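Long-range contact in probable spore coat polysaccharide biosynthesis protein E (Chromobacterium violaceum ATCC 12472, PDB 3G8R), which probably acts as an N-acylneuraminate-9-phosphate synthase, with the TIM-barrel and SAF domains of a longer polypeptide present in this chain: residues I131-A143 with F156-V170. Numbering follows the deposited sequence.
Sequences IARSDKPVVASTA and FMLHRGKDLTIMHCV
Adjacent parallel strands of the eight-stranded TIM barrel, 138-141 and 164-168, meet here as the two strands of a beta-alpha-beta unit whose connecting helix is 147-158. Backbone bonds alternate between them: V138 N gives a nearly straight bond to D163 O (2.9 Å, 172° at the hydrogen), A140 N reaches T165 O, and M167 N returns to A140 O (2.8 Å); T165 N to V138 O is weak. V138, A140 and L164 point to the face that packs against the helices. With CG anti to the backbone N (chi1 -169°), L164 swings CD1 across to V138 CG1 at 3.8 Å and near A140 CB. V139, T165, S141 and M167 point to the barrel interior. There the bent selenomethionine chain of M167 lays CG and SE obliquely against V139 CG1, 3.8 Å from CG, while V139 and T165 lie side by side. Toward the C-terminal ends of the strands, C169 SG touches both S141 CB and A143 CB, 3.8 and 3.7 Å away, and C169 lies close to the zinc ligand H202.

At the other end, a Schellman motif with G161 at C-prime closes helix 147-158 and leads into K162. Its bent chain brings NZ to two carbonyls at the end of helix 125-132, A132 O (3.0 Å) in its last turn and, from above the carbonyl plane, S134 O in the loop that follows. K162 thus joins the loop before strand 164-168 to the end of helix 125-132 and the loop before strand 138-141, at the N-terminal ends of the two strands. D135, too far for a salt bridge, would probably still favour its positive charge. A132 CB also packs against F156 CZ at 3.6 Å.

Strand 114-117 flanks 138-141, with K116 bonded to S141 OG; strand 196-201 flanks 164-168, its R196 forming a salt bridge with D163. Helix 147-158 packs on I166 through I150 and V154.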
loop_
_atom_site.group_PDB
_atom_site.type_symbol
_atom_site.label_atom_id
_atom_site.label_comp_id
_atom_site.label_asym_id
_atom_site.label_seq_id
_atom_site.Cartn_x
_atom_site.Cartn_y
_atom_site.Cartn_z
ATOM N N ILE A 131 9.360 27.580 -17.052
ATOM C CA ILE A 131 9.332 27.169 -15.645
ATOM C C ILE A 131 10.738 26.859 -15.159
ATOM O O ILE A 131 11.120 27.195 -14.043
ATOM C CB ILE A 131 8.415 25.951 -15.444
ATOM C CG1 ILE A 131 6.947 26.355 -15.655
ATOM C CG2 ILE A 131 8.635 25.348 -14.091
ATOM C CD1 ILE A 131 5.924 25.200 -15.683
ATOM N N ALA A 132 11.497 26.199 -16.020
ATOM C CA ALA A 132 12.870 25.811 -15.704
ATOM C C ALA A 132 13.714 27.022 -15.361
ATOM O O ALA A 132 14.530 26.965 -14.478
ATOM C CB ALA A 132 13.491 25.069 -16.861
ATOM N N ARG A 133 13.513 28.124 -16.062
ATOM C CA ARG A 133 14.277 29.309 -15.753
ATOM C C ARG A 133 13.749 30.010 -14.501
ATOM O O ARG A 133 14.076 31.145 -14.245
ATOM C CB ARG A 133 14.430 30.225 -16.979
ATOM C CG ARG A 133 13.281 31.130 -17.341
ATOM C CD ARG A 133 13.740 32.179 -18.396
ATOM N NE ARG A 133 13.757 31.622 -19.758
ATOM C CZ ARG A 133 12.847 31.900 -20.699
ATOM N NH1 ARG A 133 11.844 32.752 -20.448
ATOM N NH2 ARG A 133 12.940 31.330 -21.900
ATOM N N SER A 134 12.945 29.308 -13.714
ATOM C CA SER A 134 12.427 29.847 -12.462
ATOM C C SER A 134 13.263 29.230 -11.360
ATOM O O SER A 134 14.134 28.425 -11.657
ATOM C CB SER A 134 10.961 29.463 -12.298
ATOM O OG SER A 134 10.297 30.370 -11.451
ATOM N N ASP A 135 13.033 29.578 -10.098
ATOM C CA ASP A 135 13.856 28.978 -9.031
ATOM C C ASP A 135 13.052 28.400 -7.835
ATOM O O ASP A 135 13.511 28.322 -6.679
ATOM C CB ASP A 135 15.014 29.916 -8.620
ATOM C CG ASP A 135 16.228 29.864 -9.619
ATOM O OD1 ASP A 135 16.679 28.749 -9.996
ATOM O OD2 ASP A 135 16.753 30.944 -10.013
ATOM N N LYS A 136 11.848 27.954 -8.158
ATOM C CA LYS A 136 10.955 27.344 -7.186
ATOM C C LYS A 136 10.810 25.845 -7.437
ATOM O O LYS A 136 10.980 25.363 -8.566
ATOM C CB LYS A 136 9.592 28.018 -7.261
ATOM C CG LYS A 136 9.713 29.492 -7.080
ATOM C CD LYS A 136 8.933 30.252 -8.127
ATOM C CE LYS A 136 7.758 30.972 -7.504
ATOM N NZ LYS A 136 8.198 31.799 -6.343
ATOM N N PRO A 137 10.490 25.102 -6.376
ATOM C CA PRO A 137 10.179 23.679 -6.452
ATOM C C PRO A 137 9.069 23.375 -7.462
ATOM O O PRO A 137 8.236 24.234 -7.759
ATOM C CB PRO A 137 9.691 23.383 -5.044
ATOM C CG PRO A 137 10.389 24.376 -4.201
ATOM C CD PRO A 137 10.413 25.616 -4.999
ATOM N N VAL A 138 9.054 22.155 -7.988
ATOM C CA VAL A 138 8.068 21.801 -9.020
ATOM C C VAL A 138 7.353 20.500 -8.697
ATOM O O VAL A 138 7.946 19.517 -8.210
ATOM C CB VAL A 138 8.689 21.747 -10.441
ATOM C CG1 VAL A 138 7.685 21.248 -11.473
ATOM C CG2 VAL A 138 9.175 23.113 -10.860
ATOM N N VAL A 139 6.061 20.519 -8.973
ATOM C CA VAL A 139 5.190 19.401 -8.742
ATOM C C VAL A 139 4.487 19.136 -10.075
ATOM O O VAL A 139 3.756 19.996 -10.591
ATOM C CB VAL A 139 4.172 19.782 -7.699
ATOM C CG1 VAL A 139 3.274 18.638 -7.412
ATOM C CG2 VAL A 139 4.865 20.233 -6.429
ATOM N N ALA A 140 4.710 17.959 -10.636
ATOM C CA ALA A 140 4.289 17.700 -11.987
ATOM C C ALA A 140 3.308 16.548 -12.033
ATOM O O ALA A 140 3.505 15.517 -11.418
ATOM C CB ALA A 140 5.500 17.405 -12.837
ATOM N N SER A 141 2.212 16.717 -12.734
ATOM C CA SER A 141 1.285 15.599 -12.777
ATOM C C SER A 141 1.450 14.927 -14.097
ATOM O O SER A 141 1.755 15.585 -15.082
ATOM C CB SER A 141 -0.146 16.051 -12.581
ATOM O OG SER A 141 -0.384 16.154 -11.222
ATOM N N THR A 142 1.179 13.637 -14.126
ATOM C CA THR A 142 1.606 12.798 -15.232
ATOM C C THR A 142 0.458 11.953 -15.902
ATOM O O THR A 142 0.731 11.057 -16.696
ATOM C CB THR A 142 2.757 11.904 -14.719
ATOM O OG1 THR A 142 2.816 10.711 -15.494
ATOM C CG2 THR A 142 2.494 11.468 -13.305
ATOM N N ALA A 143 -0.810 12.238 -15.616
ATOM C CA ALA A 143 -1.897 11.511 -16.286
ATOM C C ALA A 143 -1.689 11.271 -17.792
ATOM O O ALA A 143 -1.496 12.188 -18.560
ATOM C CB ALA A 143 -3.212 12.182 -16.054
ATOM N N PHE A 156 15.465 16.135 -17.312
ATOM C CA PHE A 156 15.782 17.494 -17.664
ATOM C C PHE A 156 15.681 18.436 -16.481
ATOM O O PHE A 156 16.542 19.273 -16.304
ATOM C CB PHE A 156 14.899 17.933 -18.821
ATOM C CG PHE A 156 14.491 19.386 -18.791
ATOM C CD1 PHE A 156 13.329 19.779 -18.147
ATOM C CD2 PHE A 156 15.243 20.343 -19.455
ATOM C CE1 PHE A 156 12.935 21.103 -18.129
ATOM C CE2 PHE A 156 14.855 21.674 -19.452
ATOM C CZ PHE A 156 13.690 22.051 -18.787
HETATM N N MSE A 157 14.631 18.291 -15.679
HETATM C CA MSE A 157 14.500 19.024 -14.427
HETATM C C MSE A 157 15.572 18.658 -13.397
HETATM O O MSE A 157 16.084 19.525 -12.705
HETATM C CB MSE A 157 13.104 18.802 -13.846
HETATM C CG MSE A 157 11.976 19.471 -14.661
HETATM SE SE MSE A 157 11.891 21.261 -14.474
HETATM C CE MSE A 157 10.790 21.731 -15.786
ATOM N N LEU A 158 15.917 17.380 -13.285
ATOM C CA LEU A 158 16.849 16.944 -12.236
ATOM C C LEU A 158 18.257 17.420 -12.533
ATOM O O LEU A 158 19.053 17.723 -11.631
ATOM C CB LEU A 158 16.859 15.427 -12.101
ATOM C CG LEU A 158 15.809 14.735 -11.235
ATOM C CD1 LEU A 158 16.122 13.235 -11.120
ATOM C CD2 LEU A 158 15.621 15.351 -9.863
ATOM N N HIS A 159 18.575 17.419 -13.819
ATOM C CA HIS A 159 19.787 18.007 -14.287
ATOM C C HIS A 159 19.459 19.478 -14.360
ATOM O O HIS A 159 18.469 19.857 -14.993
ATOM C CB HIS A 159 20.090 17.492 -15.675
ATOM C CG HIS A 159 21.403 17.953 -16.194
ATOM N ND1 HIS A 159 21.515 18.906 -17.181
ATOM C CD2 HIS A 159 22.666 17.619 -15.838
ATOM C CE1 HIS A 159 22.793 19.124 -17.431
ATOM N NE2 HIS A 159 23.512 18.351 -16.633
ATOM N N ARG A 160 20.267 20.312 -13.716
ATOM C CA ARG A 160 19.848 21.694 -13.451
ATOM C C ARG A 160 19.037 21.790 -12.134
ATOM O O ARG A 160 18.306 22.752 -11.878
ATOM C CB ARG A 160 19.138 22.321 -14.667
ATOM C CG ARG A 160 17.650 22.471 -14.567
ATOM C CD ARG A 160 17.022 22.609 -15.939
ATOM N NE ARG A 160 17.916 23.183 -16.950
ATOM C CZ ARG A 160 18.464 22.501 -17.964
ATOM N NH1 ARG A 160 18.234 21.187 -18.122
ATOM N NH2 ARG A 160 19.262 23.140 -18.823
ATOM N N GLY A 161 19.196 20.755 -11.318
ATOM C CA GLY A 161 19.132 20.865 -9.858
ATOM C C GLY A 161 17.820 21.222 -9.196
ATOM O O GLY A 161 17.808 21.689 -8.055
ATOM N N LYS A 162 16.723 20.966 -9.899
ATOM C CA LYS A 162 15.409 21.256 -9.379
ATOM C C LYS A 162 14.908 20.312 -8.279
ATOM O O LYS A 162 15.213 19.133 -8.260
ATOM C CB LYS A 162 14.433 21.305 -10.536
ATOM C CG LYS A 162 14.129 22.700 -10.942
ATOM C CD LYS A 162 14.762 23.032 -12.261
ATOM C CE LYS A 162 15.275 24.499 -12.303
ATOM N NZ LYS A 162 14.249 25.486 -11.852
ATOM N N ASP A 163 14.139 20.864 -7.348
ATOM C CA ASP A 163 13.382 20.052 -6.397
ATOM C C ASP A 163 12.100 19.574 -7.080
ATOM O O ASP A 163 11.133 20.340 -7.234
ATOM C CB ASP A 163 13.048 20.862 -5.151
ATOM C CG ASP A 163 12.050 20.152 -4.218
ATOM O OD1 ASP A 163 11.399 19.115 -4.565
ATOM O OD2 ASP A 163 11.893 20.672 -3.098
ATOM N N LEU A 164 12.068 18.308 -7.475
ATOM C CA LEU A 164 10.909 17.817 -8.237
ATOM C C LEU A 164 10.021 16.868 -7.460
ATOM O O LEU A 164 10.478 16.172 -6.557
ATOM C CB LEU A 164 11.358 17.203 -9.551
ATOM C CG LEU A 164 10.376 16.831 -10.653
ATOM C CD1 LEU A 164 9.216 17.853 -10.889
ATOM C CD2 LEU A 164 11.205 16.620 -11.911
ATOM N N THR A 165 8.741 16.879 -7.795
ATOM C CA THR A 165 7.769 15.972 -7.227
ATOM C C THR A 165 6.936 15.537 -8.375
ATOM O O THR A 165 6.499 16.365 -9.153
ATOM C CB THR A 165 6.929 16.699 -6.199
ATOM O OG1 THR A 165 7.800 17.080 -5.123
ATOM C CG2 THR A 165 5.820 15.841 -5.647
ATOM N N ILE A 166 6.707 14.241 -8.496
ATOM C CA ILE A 166 5.944 13.705 -9.600
ATOM C C ILE A 166 4.654 13.006 -9.135
ATOM O O ILE A 166 4.700 12.206 -8.187
ATOM C CB ILE A 166 6.854 12.799 -10.357
ATOM C CG1 ILE A 166 7.592 13.652 -11.377
ATOM C CG2 ILE A 166 6.092 11.642 -11.027
ATOM C CD1 ILE A 166 8.032 12.887 -12.582
HETATM N N MSE A 167 3.500 13.299 -9.744
HETATM C CA MSE A 167 2.258 12.807 -9.113
HETATM C C MSE A 167 1.471 11.871 -9.974
HETATM O O MSE A 167 1.285 12.097 -11.115
HETATM C CB MSE A 167 1.321 13.924 -8.659
HETATM C CG MSE A 167 1.946 15.130 -7.987
HETATM SE SE MSE A 167 1.829 15.236 -6.210
HETATM C CE MSE A 167 0.057 15.502 -5.951
ATOM N N HIS A 168 0.984 10.797 -9.418
ATOM C CA HIS A 168 0.089 9.969 -10.189
ATOM C C HIS A 168 -1.227 10.734 -10.273
ATOM O O HIS A 168 -1.623 11.407 -9.325
ATOM C CB HIS A 168 -0.067 8.575 -9.574
ATOM C CG HIS A 168 -1.233 7.818 -10.109
ATOM N ND1 HIS A 168 -1.326 7.427 -11.429
ATOM C CD2 HIS A 168 -2.370 7.382 -9.508
ATOM C CE1 HIS A 168 -2.466 6.789 -11.615
ATOM N NE2 HIS A 168 -3.105 6.723 -10.461
ATOM N N CYS A 169 -1.847 10.719 -11.441
ATOM C CA CYS A 169 -3.230 11.064 -11.508
ATOM C C CYS A 169 -3.867 10.538 -12.767
ATOM O O CYS A 169 -3.194 10.140 -13.706
ATOM C CB CYS A 169 -3.476 12.566 -11.319
ATOM S SG CYS A 169 -3.028 13.637 -12.645
ATOM N N VAL A 170 -5.187 10.511 -12.744
ATOM C CA VAL A 170 -5.947 10.065 -13.876
ATOM C C VAL A 170 -6.867 11.200 -14.321
ATOM O O VAL A 170 -7.538 11.860 -13.501
ATOM C CB VAL A 170 -6.751 8.817 -13.529
ATOM C CG1 VAL A 170 -7.398 8.255 -14.770
ATOM C CG2 VAL A 170 -5.838 7.777 -12.880
#